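Local coordinates for protein possible phosphoglycerate mutase GPM2 (Mycobacterium tuberculosis, PDB 2A6P) that hydrolyses phosphate monoesters with broad specificity, including fructose 1,6-bisphosphate in gluconeogenesis, and shows negligible phosphoglycerate mutase activity, at residues R9-T21 with M142-S156. Numbering follows the deposited sequence.
Sequences RNHRLLLLRHGET and MSSRDVLFVSHGHFS. With SO4 (sulfate ion), chain C.
The two central parallel strands of the histidine phosphatase fold, 13-17 and 147-151, meet here, and each is followed directly by a histidine of the probable active site. The amide of Leu-14 donates to Val-147 O at 2.7 Å, one of five regular bonds that pass between the strands from Arg-12 O to Ser-151 N. On the face bearing Leu-13, Leu-15 and Phe-149, CD1 of Leu-13 sits 3.9 Å from the centroid of the Phe-149 ring and 8° off its normal, a CH-pi contact directly over the ring. Helix 153-163 covers this face: CD2 of Leu-15 reaches Ser-156 O at 3.5 Å, and Val-159 touches both leucines.

At the N-terminal end the carboxylate of Asp-146 joins the two segments. Its OD1 accepts from Arg-12 N at 2.8 Å on the anti side, with the donor tilted well out of the carboxylate plane. OD2 forms a long salt bridge of 3.5 Å to Arg-12 NH2, which also donates to Leu-55 O, and takes the amide of Asp-58. The His-11 ring lies with one face on the Arg-145 backbone, its NE2 hydrogen-bonded to Asp-58 OD2.

At the other end lies the catalytic pocket. His-18, inferred to be the phosphohistidine nucleophile, has CG between its backbone N and carbonyl carbon (chi1 62°); with this torsion ND1 donates to Gly-19 O at 2.6 Å, in the ring plane, fixing the ring's rotation. That turns NE2 toward a sulfate, to whose O3 it makes a weak hydrogen bond; the ion probably marks the phosphate site and is also held by Thr-21 and Thr-30. His-152, the probable transition-state stabiliser, approaches obliquely, its CD2 3.3 Å from His-18 CD2 and the ring planes 74° apart.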
loop_
_atom_site.group_PDB
_atom_site.type_symbol
_atom_site.label_atom_id
_atom_site.label_comp_id
_atom_site.label_asym_id
_atom_site.label_seq_id
_atom_site.Cartn_x
_atom_site.Cartn_y
_atom_site.Cartn_z
ATOM N N ARG A 9 -8.338 -0.938 17.029
ATOM C CA ARG A 9 -8.375 0.399 17.679
ATOM C C ARG A 9 -9.121 1.336 16.760
ATOM O O ARG A 9 -9.463 0.982 15.630
ATOM C CB ARG A 9 -6.964 0.951 17.901
ATOM C CG ARG A 9 -6.750 1.517 19.298
ATOM C CD ARG A 9 -7.901 2.433 19.714
ATOM N NE ARG A 9 -7.944 2.601 21.161
ATOM C CZ ARG A 9 -8.642 1.833 21.998
ATOM N NH1 ARG A 9 -9.384 0.831 21.537
ATOM N NH2 ARG A 9 -8.570 2.048 23.309
ATOM N N ASN A 10 -9.341 2.544 17.251
ATOM C CA ASN A 10 -10.047 3.571 16.517
ATOM C C ASN A 10 -9.061 4.607 15.973
ATOM O O ASN A 10 -9.479 5.640 15.444
ATOM C CB ASN A 10 -11.053 4.240 17.459
ATOM C CG ASN A 10 -11.898 3.229 18.215
ATOM O OD1 ASN A 10 -12.308 3.463 19.360
ATOM N ND2 ASN A 10 -12.171 2.098 17.573
ATOM N N HIS A 11 -7.759 4.335 16.101
ATOM C CA HIS A 11 -6.738 5.266 15.608
ATOM C C HIS A 11 -5.799 4.708 14.541
ATOM O O HIS A 11 -5.821 3.508 14.245
ATOM C CB HIS A 11 -5.930 5.843 16.770
ATOM C CG HIS A 11 -6.713 6.800 17.612
ATOM N ND1 HIS A 11 -7.390 6.410 18.749
ATOM C CD2 HIS A 11 -7.026 8.103 17.414
ATOM C CE1 HIS A 11 -8.091 7.430 19.210
ATOM N NE2 HIS A 11 -7.889 8.468 18.419
ATOM N N ARG A 12 -4.971 5.590 13.973
ATOM C CA ARG A 12 -4.050 5.221 12.899
ATOM C C ARG A 12 -2.595 5.646 13.089
ATOM O O ARG A 12 -2.295 6.601 13.800
ATOM C CB ARG A 12 -4.524 5.833 11.575
ATOM C CG ARG A 12 -5.891 5.415 11.098
ATOM C CD ARG A 12 -6.389 6.384 10.028
ATOM N NE ARG A 12 -6.510 7.742 10.562
ATOM C CZ ARG A 12 -6.885 8.810 9.858
ATOM N NH1 ARG A 12 -7.186 8.697 8.567
ATOM N NH2 ARG A 12 -6.956 9.997 10.452
ATOM N N LEU A 13 -1.699 4.930 12.414
ATOM C CA LEU A 13 -0.268 5.238 12.440
ATOM C C LEU A 13 0.088 5.731 11.034
ATOM O O LEU A 13 -0.016 4.975 10.067
ATOM C CB LEU A 13 0.555 3.983 12.770
ATOM C CG LEU A 13 2.067 4.048 12.488
ATOM C CD1 LEU A 13 2.714 5.169 13.300
ATOM C CD2 LEU A 13 2.706 2.717 12.814
ATOM N N LEU A 14 0.471 6.995 10.904
ATOM C CA LEU A 14 0.829 7.501 9.584
ATOM C C LEU A 14 2.338 7.654 9.531
ATOM O O LEU A 14 2.974 7.929 10.547
ATOM C CB LEU A 14 0.190 8.864 9.293
ATOM C CG LEU A 14 -1.203 9.323 9.753
ATOM C CD1 LEU A 14 -1.823 10.118 8.613
ATOM C CD2 LEU A 14 -2.094 8.170 10.134
ATOM N N LEU A 15 2.911 7.456 8.350
ATOM C CA LEU A 15 4.347 7.613 8.173
ATOM C C LEU A 15 4.576 8.549 7.005
ATOM O O LEU A 15 3.922 8.429 5.975
ATOM C CB LEU A 15 5.026 6.272 7.888
ATOM C CG LEU A 15 4.872 5.221 8.984
ATOM C CD1 LEU A 15 3.563 4.452 8.799
ATOM C CD2 LEU A 15 6.047 4.283 8.915
ATOM N N LEU A 16 5.501 9.487 7.172
ATOM C CA LEU A 16 5.822 10.444 6.117
ATOM C C LEU A 16 7.318 10.420 5.819
ATOM O O LEU A 16 8.137 10.635 6.729
ATOM C CB LEU A 16 5.428 11.863 6.548
ATOM C CG LEU A 16 5.931 12.987 5.620
ATOM C CD1 LEU A 16 5.257 12.860 4.251
ATOM C CD2 LEU A 16 5.659 14.366 6.221
ATOM N N ARG A 17 7.680 10.153 4.563
ATOM C CA ARG A 17 9.092 10.156 4.188
ATOM C C ARG A 17 9.472 11.609 3.895
ATOM O O ARG A 17 8.659 12.370 3.377
ATOM C CB ARG A 17 9.352 9.314 2.923
ATOM C CG ARG A 17 10.832 9.342 2.491
ATOM C CD ARG A 17 11.103 8.501 1.255
ATOM N NE ARG A 17 12.523 8.509 0.884
ATOM C CZ ARG A 17 12.993 8.051 -0.276
ATOM N NH1 ARG A 17 12.161 7.549 -1.177
ATOM N NH2 ARG A 17 14.286 8.118 -0.551
ATOM N N HIS A 18 10.698 11.996 4.227
ATOM C CA HIS A 18 11.144 13.356 3.964
ATOM C C HIS A 18 11.221 13.623 2.450
ATOM O O HIS A 18 11.199 12.699 1.630
ATOM C CB HIS A 18 12.514 13.582 4.598
ATOM C CG HIS A 18 13.588 12.701 4.049
ATOM N ND1 HIS A 18 14.110 12.864 2.784
ATOM C CD2 HIS A 18 14.240 11.647 4.593
ATOM C CE1 HIS A 18 15.039 11.947 2.573
ATOM N NE2 HIS A 18 15.138 11.197 3.656
ATOM N N GLY A 19 11.324 14.897 2.092
ATOM C CA GLY A 19 11.396 15.277 0.698
ATOM C C GLY A 19 12.703 14.887 0.041
ATOM O O GLY A 19 13.614 14.329 0.679
ATOM N N GLU A 20 12.777 15.197 -1.250
ATOM C CA GLU A 20 13.927 14.921 -2.103
ATOM C C GLU A 20 15.218 15.669 -1.724
ATOM O O GLU A 20 15.176 16.798 -1.229
ATOM C CB GLU A 20 13.537 15.257 -3.549
ATOM C CG GLU A 20 14.689 15.350 -4.530
ATOM C CD GLU A 20 14.261 15.946 -5.871
ATOM O OE1 GLU A 20 13.502 15.278 -6.620
ATOM O OE2 GLU A 20 14.677 17.093 -6.166
ATOM N N THR A 21 16.354 15.019 -1.960
ATOM C CA THR A 21 17.669 15.603 -1.700
ATOM C C THR A 21 18.526 15.307 -2.938
ATOM O O THR A 21 18.108 14.551 -3.822
ATOM C CB THR A 21 18.361 14.973 -0.462
ATOM O OG1 THR A 21 18.633 13.585 -0.713
ATOM C CG2 THR A 21 17.473 15.107 0.785
ATOM N N MET A 142 -1.691 5.374 20.377
ATOM C CA MET A 142 -2.890 5.159 19.570
ATOM C C MET A 142 -4.069 4.772 20.451
ATOM O O MET A 142 -5.203 4.643 19.985
ATOM C CB MET A 142 -2.631 4.063 18.531
ATOM C CG MET A 142 -1.651 4.460 17.431
ATOM S SD MET A 142 -1.221 3.081 16.342
ATOM C CE MET A 142 -2.874 2.720 15.584
ATOM N N SER A 143 -3.794 4.577 21.733
ATOM C CA SER A 143 -4.842 4.225 22.673
ATOM C C SER A 143 -5.767 5.424 22.874
ATOM O O SER A 143 -6.909 5.281 23.299
ATOM C CB SER A 143 -4.228 3.828 24.012
ATOM O OG SER A 143 -5.228 3.362 24.892
ATOM N N SER A 144 -5.268 6.609 22.543
ATOM C CA SER A 144 -6.044 7.826 22.714
ATOM C C SER A 144 -5.915 8.836 21.577
ATOM O O SER A 144 -6.708 9.773 21.491
ATOM C CB SER A 144 -5.641 8.499 24.030
ATOM O OG SER A 144 -4.277 8.885 24.004
ATOM N N ARG A 145 -4.927 8.653 20.705
ATOM C CA ARG A 145 -4.718 9.590 19.599
ATOM C C ARG A 145 -4.031 8.939 18.388
ATOM O O ARG A 145 -3.568 7.790 18.463
ATOM C CB ARG A 145 -3.869 10.776 20.091
ATOM C CG ARG A 145 -2.436 10.385 20.513
ATOM C CD ARG A 145 -1.782 11.387 21.478
ATOM N NE ARG A 145 -1.632 12.723 20.904
ATOM C CZ ARG A 145 -0.946 13.713 21.471
ATOM N NH1 ARG A 145 -0.336 13.518 22.635
ATOM N NH2 ARG A 145 -0.869 14.903 20.879
ATOM N N ASP A 146 -3.977 9.680 17.279
ATOM C CA ASP A 146 -3.317 9.213 16.062
ATOM C C ASP A 146 -1.817 9.478 16.195
ATOM O O ASP A 146 -1.406 10.403 16.904
ATOM C CB ASP A 146 -3.851 9.944 14.822
ATOM C CG ASP A 146 -5.236 9.455 14.401
ATOM O OD1 ASP A 146 -5.540 8.257 14.593
ATOM O OD2 ASP A 146 -6.017 10.268 13.860
ATOM N N VAL A 147 -1.006 8.668 15.513
ATOM C CA VAL A 147 0.461 8.798 15.550
ATOM C C VAL A 147 1.072 9.077 14.169
ATOM O O VAL A 147 0.685 8.462 13.177
ATOM C CB VAL A 147 1.116 7.503 16.126
ATOM C CG1 VAL A 147 2.635 7.592 16.037
ATOM C CG2 VAL A 147 0.680 7.299 17.576
ATOM N N LEU A 148 2.027 10.007 14.113
ATOM C CA LEU A 148 2.695 10.348 12.858
ATOM C C LEU A 148 4.223 10.270 12.953
ATOM O O LEU A 148 4.846 10.976 13.752
ATOM C CB LEU A 148 2.287 11.755 12.393
ATOM C CG LEU A 148 3.056 12.331 11.189
ATOM C CD1 LEU A 148 2.899 11.433 9.986
ATOM C CD2 LEU A 148 2.547 13.719 10.865
ATOM N N PHE A 149 4.816 9.402 12.140
ATOM C CA PHE A 149 6.264 9.256 12.112
ATOM C C PHE A 149 6.789 9.997 10.900
ATOM O O PHE A 149 6.317 9.758 9.781
ATOM C CB PHE A 149 6.691 7.786 11.942
ATOM C CG PHE A 149 6.500 6.912 13.161
ATOM C CD1 PHE A 149 6.201 7.452 14.411
ATOM C CD2 PHE A 149 6.681 5.532 13.056
ATOM C CE1 PHE A 149 6.086 6.622 15.547
ATOM C CE2 PHE A 149 6.571 4.698 14.175
ATOM C CZ PHE A 149 6.272 5.245 15.427
ATOM N N VAL A 150 7.753 10.893 11.100
ATOM C CA VAL A 150 8.379 11.585 9.970
ATOM C C VAL A 150 9.741 10.892 9.946
ATOM O O VAL A 150 10.569 11.110 10.833
ATOM C CB VAL A 150 8.536 13.075 10.235
ATOM C CG1 VAL A 150 9.235 13.756 9.036
ATOM C CG2 VAL A 150 7.162 13.681 10.507
ATOM N N SER A 151 9.960 10.047 8.939
ATOM C CA SER A 151 11.177 9.244 8.881
ATOM C C SER A 151 11.786 9.065 7.480
ATOM O O SER A 151 11.711 9.973 6.649
ATOM C CB SER A 151 10.854 7.882 9.540
ATOM O OG SER A 151 11.943 6.978 9.561
ATOM N N HIS A 152 12.390 7.900 7.231
ATOM C CA HIS A 152 13.031 7.616 5.948
ATOM C C HIS A 152 12.446 6.442 5.150
ATOM O O HIS A 152 11.609 5.689 5.650
ATOM C CB HIS A 152 14.533 7.398 6.164
ATOM C CG HIS A 152 15.206 8.534 6.868
ATOM N ND1 HIS A 152 15.101 8.729 8.229
ATOM C CD2 HIS A 152 15.966 9.552 6.400
ATOM C CE1 HIS A 152 15.771 9.816 8.570
ATOM N NE2 HIS A 152 16.304 10.335 7.478
ATOM N N GLY A 153 12.913 6.296 3.909
ATOM C CA GLY A 153 12.418 5.262 3.016
ATOM C C GLY A 153 12.431 3.846 3.539
ATOM O O GLY A 153 11.368 3.228 3.730
ATOM N N HIS A 154 13.631 3.321 3.776
ATOM C CA HIS A 154 13.752 1.957 4.261
ATOM C C HIS A 154 13.182 1.756 5.655
ATOM O O HIS A 154 12.431 0.802 5.871
ATOM C CB HIS A 154 15.212 1.495 4.172
ATOM C CG HIS A 154 15.692 1.308 2.761
ATOM N ND1 HIS A 154 17.026 1.331 2.412
ATOM C CD2 HIS A 154 15.010 1.094 1.611
ATOM C CE1 HIS A 154 17.142 1.142 1.110
ATOM N NE2 HIS A 154 15.933 0.996 0.601
ATOM N N PHE A 155 13.488 2.645 6.596
ATOM C CA PHE A 155 12.946 2.457 7.938
ATOM C C PHE A 155 11.416 2.524 7.972
ATOM O O PHE A 155 10.782 1.727 8.648
ATOM C CB PHE A 155 13.518 3.456 8.946
ATOM C CG PHE A 155 13.139 3.129 10.375
ATOM C CD1 PHE A 155 13.618 1.970 10.983
ATOM C CD2 PHE A 155 12.224 3.922 11.078
ATOM C CE1 PHE A 155 13.185 1.601 12.274
ATOM C CE2 PHE A 155 11.788 3.556 12.370
ATOM C CZ PHE A 155 12.266 2.400 12.963
ATOM N N SER A 156 10.823 3.474 7.250
ATOM C CA SER A 156 9.362 3.572 7.210
ATOM C C SER A 156 8.789 2.243 6.707
ATOM O O SER A 156 7.800 1.740 7.230
ATOM C CB SER A 156 8.918 4.712 6.289
ATOM O OG SER A 156 9.257 5.982 6.825
HETATM S S SO4 C . 17.584 9.787 0.933
HETATM O O1 SO4 C . 16.335 9.827 0.107
HETATM O O2 SO4 C . 18.233 11.195 0.837
HETATM O O3 SO4 C . 17.232 9.610 2.289
HETATM O O4 SO4 C . 18.466 8.916 0.204
HETATM O O HOH W 1 -7.888 8.219 12.921
#